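Local coordinates for protein citrate synthase (Sulfolobus solfataricus, PDB 1O7X) that belongs to the citrate synthase family of largely helical enzymes and here forms an assembly of two chains, at residues Met127-Leu130 and Val131-Tyr135; Thr58-Glu61 and Leu62-Lys66. All blocks are in the same frame, centred on the assembly; numbering follows the deposited sequence.

Contact 2 (58-61 with 62-66) comes first along the chain, at the start of helix 59-70, and contact 1 (127-130 with 131-135) follows within helix 116-138. Each is a local contact between neighbouring turns of one helix. Their centres are about 25 Å apart and their nearest atoms about 11 Å, so they do not touch. Both belong to the same largely helical citrate synthase chain, but one helix begins at the surface while the other runs through the interior. The centre of contact 2 is about 24 Å from the centre of the chain, where T58 and E61 cap the helix start; that of contact 1, buried between other helices, is about 13 Å away.

Contact 1: Met127-Leu130 and Val131-Tyr135; sequences MATL and VANVY
T129 and N133, one helical turn apart, meet at the carbonyl oxygen of T129, which accepts two hydrogen bonds from the same asparagine. N133 N gives the regular backbone bond, 2.8 Å to T129 O. N133 ND2 also lies 2.8 Å from T129 O, but this bond is more bent, with an N-H...O angle of 138°, and the amide nitrogen stands above the carbonyl plane instead of on a lone pair. N133 CG sits beside its own backbone N (chi1 -69°), which turns the amide back toward the preceding turn. Asparagine suits the place because its short side chain holds the amide close to the backbone, and the two hydrogens of ND2 can serve T129 O and R144 O. The two side chains run alongside each other, and T129 CG2 packs 3.6 Å from N133 ND2. On another face of the helix, M127 CE touches V131 CG2 at 3.5 Å; the bent chain brings this terminal methyl to the branched valine.

These pairs sit on helix 116-138 of the citrate synthase fold, buried along this part, whose i to i+4 bonds continue with V131 N to M127 O at 2.8 Å, A132 N to A128 O at 2.8 Å and V134 N to L130 O at 2.7 Å. The small A128 and A132 and the valine V131 face helix 152-161, where A132 meets A159 and S160, while V134 and M127 reach L96 of helix 92-106 and L130 fits against V79 and I83 of helix 77-85. Buried T129 OG1 is satisfied by a hydrogen bond with Y73 O. Next along the helix, the Y135 ring meets F325 edge-to-face.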
ATOM      1  N   MET A 127      12.204   6.095  10.605  1.00 29.95           N
ATOM      2  CA  MET A 127      10.919   5.741  11.177  1.00 31.03           C
ATOM      3  C   MET A 127      10.835   6.227  12.626  1.00 31.36           C
ATOM      4  O   MET A 127       9.847   6.847  13.032  1.00 30.98           O
ATOM      5  CB  MET A 127      10.606   4.245  11.114  1.00 32.06           C
ATOM      6  CG  MET A 127       9.864   3.813   9.868  1.00 32.96           C
ATOM      7  SD  MET A 127       8.099   4.099   9.761  1.00 31.48           S
ATOM      8  CE  MET A 127       7.798   5.505  10.797  1.00 31.37           C
ATOM      9  N   ALA A 128      11.915   6.066  13.401  1.00 31.14           N
ATOM     10  CA  ALA A 128      11.907   6.627  14.750  1.00 31.30           C
ATOM     11  C   ALA A 128      11.564   8.110  14.729  1.00 30.17           C
ATOM     12  O   ALA A 128      10.779   8.579  15.569  1.00 30.25           O
ATOM     13  CB  ALA A 128      13.233   6.388  15.450  1.00 32.86           C
ATOM     14  N   THR A 129      12.156   8.883  13.831  1.00 29.72           N
ATOM     15  CA  THR A 129      11.856  10.315  13.702  1.00 29.53           C
ATOM     16  C   THR A 129      10.383  10.540  13.339  1.00 28.36           C
ATOM     17  O   THR A 129       9.680  11.336  13.970  1.00 26.86           O
ATOM     18  CB  THR A 129      12.783  10.942  12.641  1.00 29.75           C
ATOM     19  OG1 THR A 129      14.120  10.838  13.147  1.00 30.46           O
ATOM     20  CG2 THR A 129      12.486  12.388  12.339  1.00 29.78           C
ATOM     21  N   LEU A 130       9.891   9.766  12.364  1.00 27.19           N
ATOM     22  CA  LEU A 130       8.504   9.861  11.948  1.00 27.45           C
ATOM     23  C   LEU A 130       7.600   9.656  13.154  1.00 27.98           C
ATOM     24  O   LEU A 130       6.859  10.553  13.589  1.00 28.30           O
ATOM     25  CB  LEU A 130       8.173   8.925  10.786  1.00 27.99           C
ATOM     26  CG  LEU A 130       8.613   9.369   9.375  1.00 28.47           C
ATOM     27  CD1 LEU A 130       8.105   8.436   8.279  1.00 26.80           C
ATOM     28  CD2 LEU A 130       8.150  10.786   9.053  1.00 27.87           C
ATOM     29  N   VAL A 131       7.705   8.481  13.768  1.00 27.55           N
ATOM     30  CA  VAL A 131       6.921   8.137  14.945  1.00 26.45           C
ATOM     31  C   VAL A 131       7.032   9.170  16.046  1.00 27.86           C
ATOM     32  O   VAL A 131       6.035   9.638  16.640  1.00 29.01           O
ATOM     33  CB  VAL A 131       7.375   6.759  15.426  1.00 25.38           C
ATOM     34  CG1 VAL A 131       6.527   6.265  16.578  1.00 26.50           C
ATOM     35  CG2 VAL A 131       7.279   5.798  14.252  1.00 25.46           C
ATOM     36  N   ALA A 132       8.260   9.620  16.328  1.00 27.85           N
ATOM     37  CA  ALA A 132       8.406  10.633  17.379  1.00 27.79           C
ATOM     38  C   ALA A 132       7.583  11.856  17.016  1.00 27.64           C
ATOM     39  O   ALA A 132       6.806  12.320  17.853  1.00 26.51           O
ATOM     40  CB  ALA A 132       9.880  10.926  17.586  1.00 28.50           C
ATOM     41  N   ASN A 133       7.717  12.338  15.767  1.00 28.00           N
ATOM     42  CA  ASN A 133       7.015  13.549  15.334  1.00 26.95           C
ATOM     43  C   ASN A 133       5.551  13.441  15.016  1.00 25.90           C
ATOM     44  O   ASN A 133       4.832  14.440  15.097  1.00 24.57           O
ATOM     45  CB  ASN A 133       7.812  14.196  14.197  1.00 27.55           C
ATOM     46  CG  ASN A 133       9.087  14.713  14.869  1.00 28.74           C
ATOM     47  OD1 ASN A 133       8.966  15.671  15.632  1.00 29.18           O
ATOM     48  ND2 ASN A 133      10.200  14.055  14.600  1.00 28.43           N
ATOM     49  N   VAL A 134       5.042  12.242  14.764  1.00 26.14           N
ATOM     50  CA  VAL A 134       3.587  12.086  14.579  1.00 26.85           C
ATOM     51  C   VAL A 134       2.989  12.324  15.971  1.00 28.76           C
ATOM     52  O   VAL A 134       1.939  12.949  16.100  1.00 30.01           O
ATOM     53  CB  VAL A 134       3.219  10.701  14.056  1.00 26.12           C
ATOM     54  CG1 VAL A 134       1.767  10.351  14.371  1.00 26.96           C
ATOM     55  CG2 VAL A 134       3.509  10.595  12.571  1.00 25.11           C
ATOM     56  N   TYR A 135       3.680  11.810  17.000  1.00 28.75           N
ATOM     57  CA  TYR A 135       3.276  12.052  18.361  1.00 30.01           C
ATOM     58  C   TYR A 135       3.303  13.533  18.726  1.00 31.23           C
ATOM     59  O   TYR A 135       2.308  14.052  19.246  1.00 30.91           O
ATOM     60  CB  TYR A 135       4.200  11.302  19.325  1.00 30.66           C
ATOM     61  CG  TYR A 135       3.960  11.647  20.774  1.00 32.03           C
ATOM     62  CD1 TYR A 135       2.676  11.579  21.303  1.00 32.86           C
ATOM     63  CD2 TYR A 135       4.985  12.067  21.612  1.00 33.06           C
ATOM     64  CE1 TYR A 135       2.422  11.867  22.629  1.00 33.08           C
ATOM     65  CE2 TYR A 135       4.739  12.382  22.942  1.00 33.17           C
ATOM     66  CZ  TYR A 135       3.467  12.257  23.449  1.00 33.27           C
ATOM     67  OH  TYR A 135       3.194  12.524  24.775  1.00 33.91           O
TER

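Contact 2: Thr58-Glu61 and Leu62-Lys66; sequences TKKE and LNDLK
T58 O takes two backbone bonds, from L62 N at 3.1 Å and, weakly, from E61 N. T58 and E61 also form a capping box at the N-terminus of helix 59-70: E61 OE1 accepts from T58 through its backbone N at 2.6 Å and weakly through OG1, while E61 N bonds weakly to T58 OG1, at 3.4 Å. T58 N approaches E61 OE1 on the anti side of the carboxylate, 22° out of its plane, along an almost straight N-H...O line of 172°. E61 CG lies beside the backbone N (chi1 -81°) and the chain is extended beyond it, running back toward the cap. Threonine suits the N-cap because its hydroxyl can accept from a first-turn N-H; glutamate suits the third helical position because it can return to the cap N-H, and its negative charge would probably be favoured at this end of the helix dipole. E61 OE2 also has a long, weak ion pair with K55 NZ.

Onward, D64 N meets K60 O at 2.9 Å and L65 N meets E61 O at 3.1 Å, whereas N63 N to K59 O is weak. E61 and L65 lean on Y49 of helix 44-53, the leucine supplying the buried apolar part. K59, K60, N63 and D64 are exposed, as fits polar side chains; K60 NZ stays 6.7 Å from D64 OD2, so their opposite charges are not in contact.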
ATOM      1  N   THR A  58      29.480  -9.184  15.977  1.00 58.46           N
ATOM      2  CA  THR A  58      30.700  -9.137  16.807  1.00 59.57           C
ATOM      3  C   THR A  58      30.644  -7.753  17.451  1.00 61.01           C
ATOM      4  O   THR A  58      30.138  -6.827  16.811  1.00 61.69           O
ATOM      5  CB  THR A  58      32.006  -9.224  16.019  1.00 58.67           C
ATOM      6  OG1 THR A  58      32.131  -7.986  15.307  1.00 58.41           O
ATOM      7  CG2 THR A  58      32.038 -10.360  15.018  1.00 58.54           C
ATOM      8  N   LYS A  59      31.224  -7.532  18.607  1.00 62.88           N
ATOM      9  CA  LYS A  59      31.216  -6.228  19.239  1.00 64.31           C
ATOM     10  C   LYS A  59      31.443  -5.014  18.360  1.00 64.51           C
ATOM     11  O   LYS A  59      30.813  -3.985  18.684  1.00 64.82           O
ATOM     12  CB  LYS A  59      32.256  -6.253  20.379  1.00 65.45           C
ATOM     13  CG  LYS A  59      31.658  -5.952  21.752  1.00 66.41           C
ATOM     14  CD  LYS A  59      32.498  -4.905  22.467  1.00 67.28           C
ATOM     15  CE  LYS A  59      31.877  -3.521  22.296  1.00 68.22           C
ATOM     16  NZ  LYS A  59      32.161  -2.675  23.501  1.00 69.22           N
ATOM     17  N   LYS A  60      32.286  -5.000  17.334  1.00 64.73           N
ATOM     18  CA  LYS A  60      32.483  -3.779  16.546  1.00 64.98           C
ATOM     19  C   LYS A  60      31.488  -3.662  15.398  1.00 64.56           C
ATOM     20  O   LYS A  60      31.188  -2.576  14.908  1.00 64.30           O
ATOM     21  CB  LYS A  60      33.903  -3.650  16.018  1.00 65.78           C
ATOM     22  CG  LYS A  60      34.251  -4.247  14.676  1.00 66.83           C
ATOM     23  CD  LYS A  60      33.952  -5.737  14.621  1.00 67.74           C
ATOM     24  CE  LYS A  60      34.763  -6.470  13.565  1.00 68.25           C
ATOM     25  NZ  LYS A  60      36.221  -6.412  13.903  1.00 68.80           N
ATOM     26  N   GLU A  61      30.976  -4.817  14.966  1.00 63.93           N
ATOM     27  CA  GLU A  61      29.975  -4.872  13.904  1.00 62.44           C
ATOM     28  C   GLU A  61      28.744  -4.130  14.430  1.00 62.30           C
ATOM     29  O   GLU A  61      28.220  -3.216  13.794  1.00 62.77           O
ATOM     30  CB  GLU A  61      29.611  -6.305  13.559  1.00 61.39           C
ATOM     31  CG  GLU A  61      30.579  -7.012  12.635  1.00 60.41           C
ATOM     32  CD  GLU A  61      30.220  -8.472  12.443  1.00 59.89           C
ATOM     33  OE1 GLU A  61      29.614  -9.054  13.365  1.00 59.42           O
ATOM     34  OE2 GLU A  61      30.540  -9.026  11.370  1.00 60.00           O
ATOM     35  N   LEU A  62      28.381  -4.473  15.674  1.00 60.95           N
ATOM     36  CA  LEU A  62      27.271  -3.787  16.309  1.00 60.26           C
ATOM     37  C   LEU A  62      27.569  -2.306  16.478  1.00 60.31           C
ATOM     38  O   LEU A  62      26.651  -1.480  16.382  1.00 61.16           O
ATOM     39  CB  LEU A  62      26.941  -4.428  17.653  1.00 59.34           C
ATOM     40  CG  LEU A  62      25.757  -3.804  18.397  1.00 58.97           C
ATOM     41  CD1 LEU A  62      25.010  -4.866  19.183  1.00 59.23           C
ATOM     42  CD2 LEU A  62      26.235  -2.690  19.311  1.00 58.39           C
ATOM     43  N   ASN A  63      28.863  -1.940  16.729  1.00 58.43           N
ATOM     44  CA  ASN A  63      29.138  -0.507  16.965  1.00 57.69           C
ATOM     45  C   ASN A  63      29.052   0.263  15.662  1.00 55.38           C
ATOM     46  O   ASN A  63      28.606   1.405  15.724  1.00 53.59           O
ATOM     47  CB  ASN A  63      30.469  -0.352  17.675  1.00 59.52           C
ATOM     48  CG  ASN A  63      30.837   1.040  18.150  1.00 63.82           C
ATOM     49  OD1 ASN A  63      30.090   2.074  18.104  1.00 63.25           O
ATOM     50  ND2 ASN A  63      32.097   1.124  18.684  1.00 60.80           N
ATOM     51  N   ASP A  64      29.442  -0.305  14.537  1.00 57.72           N
ATOM     52  CA  ASP A  64      29.336   0.419  13.277  1.00 57.25           C
ATOM     53  C   ASP A  64      27.845   0.617  12.981  1.00 55.82           C
ATOM     54  O   ASP A  64      27.433   1.763  12.798  1.00 56.14           O
ATOM     55  CB  ASP A  64      29.969  -0.240  12.061  1.00 58.54           C
ATOM     56  CG  ASP A  64      31.359  -0.799  12.304  1.00 58.98           C
ATOM     57  OD1 ASP A  64      32.196   0.022  12.749  1.00 59.45           O
ATOM     58  OD2 ASP A  64      31.552  -2.011  12.057  1.00 58.57           O
ATOM     59  N   LEU A  65      27.054  -0.456  13.022  1.00 53.15           N
ATOM     60  CA  LEU A  65      25.617  -0.313  12.797  1.00 51.90           C
ATOM     61  C   LEU A  65      25.090   0.858  13.618  1.00 51.57           C
ATOM     62  O   LEU A  65      24.500   1.809  13.109  1.00 50.92           O
ATOM     63  CB  LEU A  65      24.860  -1.598  13.104  1.00 51.18           C
ATOM     64  CG  LEU A  65      23.335  -1.580  13.178  1.00 50.20           C
ATOM     65  CD1 LEU A  65      22.711  -1.590  11.804  1.00 49.71           C
ATOM     66  CD2 LEU A  65      22.802  -2.800  13.924  1.00 50.33           C
ATOM     67  N   LYS A  66      25.374   0.851  14.911  1.00 52.08           N
ATOM     68  CA  LYS A  66      24.969   1.889  15.843  1.00 52.81           C
ATOM     69  C   LYS A  66      25.292   3.280  15.320  1.00 52.02           C
ATOM     70  O   LYS A  66      24.463   4.180  15.365  1.00 51.47           O
ATOM     71  CB  LYS A  66      25.650   1.656  17.190  1.00 54.20           C
ATOM     72  CG  LYS A  66      24.973   0.576  18.029  1.00 55.58           C
ATOM     73  CD  LYS A  66      25.452   0.736  19.468  1.00 56.72           C
ATOM     74  CE  LYS A  66      24.573   0.008  20.459  1.00 57.55           C
ATOM     75  NZ  LYS A  66      24.998   0.328  21.855  1.00 59.20           N
TER